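PDB 3IR4: glutaredoxin 2 from Salmonella enterica subsp. enterica serovar Typhimurium, which binds glutathione and probably uses it to reduce disulfides, as a glutaredoxin with a glutathione S-transferase-like two-domain architecture. Local coordinates for residues E91-R94 with K95-Y99; I150-D153 with L154-L157. All coordinates share one frame; numbering follows the deposited sequence. Where two conformers were deposited one is given.

How the contacts relate
Contact 1 (91-99) and contact 2 (150-157) are local contacts along two helices, 87-97 and 143-160, of the all-helical C-terminal domain, and their centres lie 11 Å apart. Asp153 joins them: its OD2 is 2.6 Å from Tyr99 OH, a probable hydrogen bond, while its OD1 forms a salt bridge with Lys95 NZ at 2.7 Å. Beside this polar junction the helices pack through apolar groups, with Val96 CG1 3.6 Å from Ile150 CD1. Neither contact contains a residue of the glutathione pocket; the side chain of Asn97 in contact 1 is about 11 Å from the bound glutathione.

Contact 1 (E91-R94 with K95-Y99); sequences EWLR and KVNGY
Val96 lays its CG2 methyl over one face of the Trp92 indole, 3.6 Å from the centroid of the six-membered ring and only 10° off the ring normal, a CH-pi contact over the six-membered ring. The five-membered ring of the same indole receives Lys95: NZ stands 4.5 Å from its centroid, 27° off the normal, so this cation-pi contact is off-centre. The indole swings alongside the next turn because CG of Trp92 is anti to the backbone N (chi1 -173°), which carries the ring toward the C-terminal end of the helix. Lys95 reaches it by bending at both chi3 and chi4. At the edge of the indole, in its plane, lies CD2 of Leu93.

Beneath these side chains runs regular i to i+4 bonding of helix 87-97: Val96 N to Trp92 O is 2.9 Å and Asn97 N to Leu93 O 2.8 Å. The bond from Gly98 N to Arg94 O is weak.

Leu181 of helix 173-185 touches Trp92, Leu93 and Val96. From helix 143-160, Asp153 accepts a hydrogen bond from Trp92 NE1 at its backbone O and pairs with Lys95 NZ through its carboxylate. The ammonium is therefore shared between the carboxylate of Asp153 and, off-centre, the pi system of the indole, which would be expected to favour its charged form, while the buried indole N-H is satisfied by the neighbouring helix.

Contact 2 (I150-D153 with L154-L157); sequences IGDD and LRLL
Leu154 N reaches back to Ile150 O at 2.8 Å, and Leu157 N bonds to Asp153 O at 3.2 Å with an almost straight N-H...O angle of 173°. Between these two i to i+4 bonds, Arg155 N points to Gly151 O at 3.1 Å and adds a weak i to i+3 bond to Asp152 O. Leu156 N likewise makes a weak bond to Asp153 O, so that carbonyl receives two amides of the next turn.

These residues belong to helix 143-160 of the GST-like C-terminal helical domain. Its inward side is apolar: CG1 of Ile150 meets CG of Leu154 at 4.2 Å, and both side chains, with Leu157, also pack on helix 173-185. Asp153 faces helix 87-97, and its OD2 is hydrogen-bonded to Tyr99 OH.

Toward the outer side, an i to i+3 salt bridge links Asp152 and Arg155, whose side chains lie alongside each other and point the same way. In the conformer described, both terminal guanidinium nitrogens grip one oxygen, with Asp152 OD1 2.8 Å from Arg155 NH2 and 2.9 Å from Arg155 NH1. NH2 uses the anti lone pair of OD1, whereas NH1 comes from above the carboxylate plane; the two flat groups are turned 75° apart. Arg155 bends at chi3 (-50°), folding the guanidinium back until one face covers Asp152 CA, with NH2 3.6 Å from that atom. A second conformer of Arg155 makes both the grip and this fold-back less than certain. A sulfate ion, likely a crystallisation additive, lies about 4 Å from the Arg155 side chain.

Contact 1 (E91-R94 with K95-Y99)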
loop_
_atom_site.group_PDB
_atom_site.type_symbol
_atom_site.label_atom_id
_atom_site.label_comp_id
_atom_site.label_asym_id
_atom_site.label_seq_id
_atom_site.Cartn_x
_atom_site.Cartn_y
_atom_site.Cartn_z
ATOM N N GLU A 91 5.976 -12.329 10.222
ATOM C CA GLU A 91 5.047 -12.723 11.280
ATOM C C GLU A 91 4.278 -11.519 11.823
ATOM O O GLU A 91 3.055 -11.579 12.000
ATOM C CB GLU A 91 5.830 -13.410 12.394
ATOM C CG GLU A 91 5.093 -13.714 13.691
ATOM C CD GLU A 91 6.035 -14.331 14.768
ATOM O OE1 GLU A 91 6.970 -13.655 15.295
ATOM O OE2 GLU A 91 5.825 -15.505 15.113
ATOM N N TRP A 92 4.977 -10.407 12.015
ATOM C CA TRP A 92 4.357 -9.193 12.522
ATOM C C TRP A 92 3.315 -8.703 11.521
ATOM O O TRP A 92 2.205 -8.334 11.902
ATOM C CB TRP A 92 5.440 -8.136 12.764
ATOM C CG TRP A 92 4.949 -6.902 13.451
ATOM C CD1 TRP A 92 4.909 -6.668 14.794
ATOM C CD2 TRP A 92 4.420 -5.742 12.832
ATOM N NE1 TRP A 92 4.383 -5.436 15.044
ATOM C CE2 TRP A 92 4.053 -4.852 13.851
ATOM C CE3 TRP A 92 4.207 -5.373 11.508
ATOM C CZ2 TRP A 92 3.519 -3.598 13.583
ATOM C CZ3 TRP A 92 3.651 -4.133 11.245
ATOM C CH2 TRP A 92 3.301 -3.271 12.277
ATOM N N LEU A 93 3.685 -8.670 10.241
ATOM C CA LEU A 93 2.787 -8.241 9.202
ATOM C C LEU A 93 1.566 -9.125 9.120
ATOM O O LEU A 93 0.455 -8.607 8.954
ATOM C CB LEU A 93 3.498 -8.212 7.851
ATOM C CG LEU A 93 4.457 -7.052 7.652
ATOM C CD1 LEU A 93 5.274 -7.286 6.376
ATOM C CD2 LEU A 93 3.654 -5.730 7.594
ATOM N N ARG A 94 1.747 -10.434 9.226
ATOM C CA ARG A 94 0.621 -11.359 9.156
ATOM C C ARG A 94 -0.373 -11.023 10.276
ATOM O O ARG A 94 -1.578 -10.887 10.044
ATOM C CB ARG A 94 1.125 -12.786 9.335
ATOM C CG ARG A 94 0.086 -13.871 9.055
ATOM C CD ARG A 94 0.376 -15.141 9.824
ATOM N NE ARG A 94 0.228 -14.845 11.251
ATOM C CZ ARG A 94 -0.936 -14.680 11.884
ATOM N NH1 ARG A 94 -2.096 -14.815 11.243
ATOM N NH2 ARG A 94 -0.943 -14.372 13.173
ATOM N N LYS A 95 0.141 -10.829 11.484
ATOM C CA LYS A 95 -0.690 -10.509 12.654
ATOM C C LYS A 95 -1.432 -9.187 12.456
ATOM O O LYS A 95 -2.650 -9.123 12.584
ATOM C CB LYS A 95 0.184 -10.465 13.919
ATOM C CG LYS A 95 -0.560 -10.034 15.172
ATOM C CD LYS A 95 0.257 -10.171 16.447
ATOM C CE LYS A 95 1.439 -9.244 16.456
ATOM N NZ LYS A 95 1.098 -7.829 16.153
ATOM N N VAL A 96 -0.705 -8.135 12.097
ATOM C CA VAL A 96 -1.328 -6.821 11.962
ATOM C C VAL A 96 -2.322 -6.762 10.789
ATOM O O VAL A 96 -3.454 -6.245 10.938
ATOM C CB VAL A 96 -0.271 -5.708 11.904
ATOM C CG1 VAL A 96 -0.918 -4.354 11.625
ATOM C CG2 VAL A 96 0.522 -5.681 13.217
ATOM N N ASN A 97 -1.926 -7.290 9.624
ATOM C CA ASN A 97 -2.826 -7.323 8.477
ATOM C C ASN A 97 -4.079 -8.119 8.770
ATOM O O ASN A 97 -5.086 -7.937 8.100
ATOM C CB ASN A 97 -2.136 -7.818 7.210
ATOM C CG ASN A 97 -1.308 -6.730 6.534
ATOM O OD1 ASN A 97 -1.779 -5.614 6.301
ATOM N ND2 ASN A 97 -0.091 -7.073 6.145
ATOM N N GLY A 98 -4.046 -8.977 9.773
ATOM C CA GLY A 98 -5.201 -9.736 10.163
ATOM C C GLY A 98 -6.324 -8.921 10.788
ATOM O O GLY A 98 -7.476 -9.347 10.697
ATOM N N TYR A 99 -6.019 -7.781 11.425
ATOM C CA TYR A 99 -7.061 -6.928 12.059
ATOM C C TYR A 99 -7.124 -5.488 11.544
ATOM O O TYR A 99 -8.121 -4.804 11.760
ATOM C CB TYR A 99 -6.946 -6.856 13.589
ATOM C CG TYR A 99 -5.756 -6.135 14.142
ATOM C CD1 TYR A 99 -4.581 -6.810 14.439
ATOM C CD2 TYR A 99 -5.781 -4.759 14.352
ATOM C CE1 TYR A 99 -3.467 -6.141 14.978
ATOM C CE2 TYR A 99 -4.692 -4.083 14.859
ATOM C CZ TYR A 99 -3.538 -4.764 15.164
ATOM O OH TYR A 99 -2.464 -4.060 15.664
#

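Contact 2 (I150-D153 with L154-L157)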
loop_
_atom_site.group_PDB
_atom_site.type_symbol
_atom_site.label_atom_id
_atom_site.label_comp_id
_atom_site.label_asym_id
_atom_site.label_seq_id
_atom_site.Cartn_x
_atom_site.Cartn_y
_atom_site.Cartn_z
ATOM N N ILE A 150 -2.875 -1.185 17.563
ATOM C CA ILE A 150 -1.818 -0.915 16.603
ATOM C C ILE A 150 -0.652 -0.178 17.295
ATOM O O ILE A 150 0.508 -0.417 16.982
ATOM C CB ILE A 150 -2.371 -0.275 15.320
ATOM C CG1 ILE A 150 -1.279 -0.207 14.251
ATOM C CG2 ILE A 150 -2.936 1.095 15.610
ATOM C CD1 ILE A 150 -0.616 -1.555 13.886
ATOM N N GLY A 151 -0.953 0.663 18.275
ATOM C CA GLY A 151 0.114 1.343 19.015
ATOM C C GLY A 151 1.028 0.322 19.691
ATOM O O GLY A 151 2.259 0.405 19.637
ATOM N N ASP A 152 0.421 -0.663 20.335
ATOM C CA ASP A 152 1.192 -1.722 20.982
ATOM C C ASP A 152 2.039 -2.497 19.990
ATOM O O ASP A 152 3.214 -2.741 20.244
ATOM C CB ASP A 152 0.267 -2.687 21.729
ATOM C CG ASP A 152 -0.392 -2.077 22.966
ATOM O OD1 ASP A 152 0.038 -1.005 23.422
ATOM O OD2 ASP A 152 -1.342 -2.706 23.481
ATOM N N ASP A 153 1.439 -2.883 18.875
ATOM C CA ASP A 153 2.177 -3.611 17.855
ATOM C C ASP A 153 3.320 -2.783 17.266
ATOM O O ASP A 153 4.410 -3.320 17.002
ATOM C CB ASP A 153 1.224 -4.168 16.805
ATOM C CG ASP A 153 0.440 -5.373 17.316
ATOM O OD1 ASP A 153 0.936 -6.070 18.227
ATOM O OD2 ASP A 153 -0.665 -5.625 16.799
ATOM N N LEU A 154 3.097 -1.485 17.067
ATOM C CA LEU A 154 4.131 -0.613 16.544
ATOM C C LEU A 154 5.320 -0.516 17.499
ATOM O O LEU A 154 6.443 -0.324 17.039
ATOM C CB LEU A 154 3.601 0.779 16.198
ATOM C CG LEU A 154 2.659 0.876 15.007
ATOM C CD1 LEU A 154 2.225 2.316 14.836
ATOM C CD2 LEU A 154 3.287 0.381 13.702
ATOM N N ARG A 155 5.102 -0.635 18.809
ATOM C CA ARG A 155 6.230 -0.559 19.735
ATOM C C ARG A 155 7.215 -1.732 19.522
ATOM O O ARG A 155 8.413 -1.557 19.681
ATOM C CB ARG A 155 5.780 -0.447 21.192
ATOM C CG ARG A 155 5.120 0.888 21.530
ATOM C CD ARG A 155 5.017 1.152 23.010
ATOM N NE ARG A 155 4.438 0.019 23.735
ATOM C CZ ARG A 155 3.135 -0.180 23.922
ATOM N NH1 ARG A 155 2.724 -1.249 24.598
ATOM N NH2 ARG A 155 2.240 0.676 23.442
ATOM N N LEU A 156 6.716 -2.916 19.180
ATOM C CA LEU A 156 7.616 -4.042 18.879
ATOM C C LEU A 156 8.303 -3.766 17.542
ATOM O O LEU A 156 9.499 -3.940 17.407
ATOM C CB LEU A 156 6.883 -5.379 18.881
ATOM C CG LEU A 156 7.742 -6.591 18.464
ATOM C CD1 LEU A 156 8.973 -6.800 19.349
ATOM C CD2 LEU A 156 6.891 -7.859 18.446
ATOM N N LEU A 157 7.530 -3.368 16.532
ATOM C CA LEU A 157 8.104 -3.077 15.228
ATOM C C LEU A 157 9.268 -2.092 15.328
ATOM O O LEU A 157 10.302 -2.238 14.679
ATOM C CB LEU A 157 7.062 -2.515 14.252
ATOM C CG LEU A 157 7.581 -2.191 12.846
ATOM C CD1 LEU A 157 7.994 -3.429 12.088
ATOM C CD2 LEU A 157 6.517 -1.403 12.063
#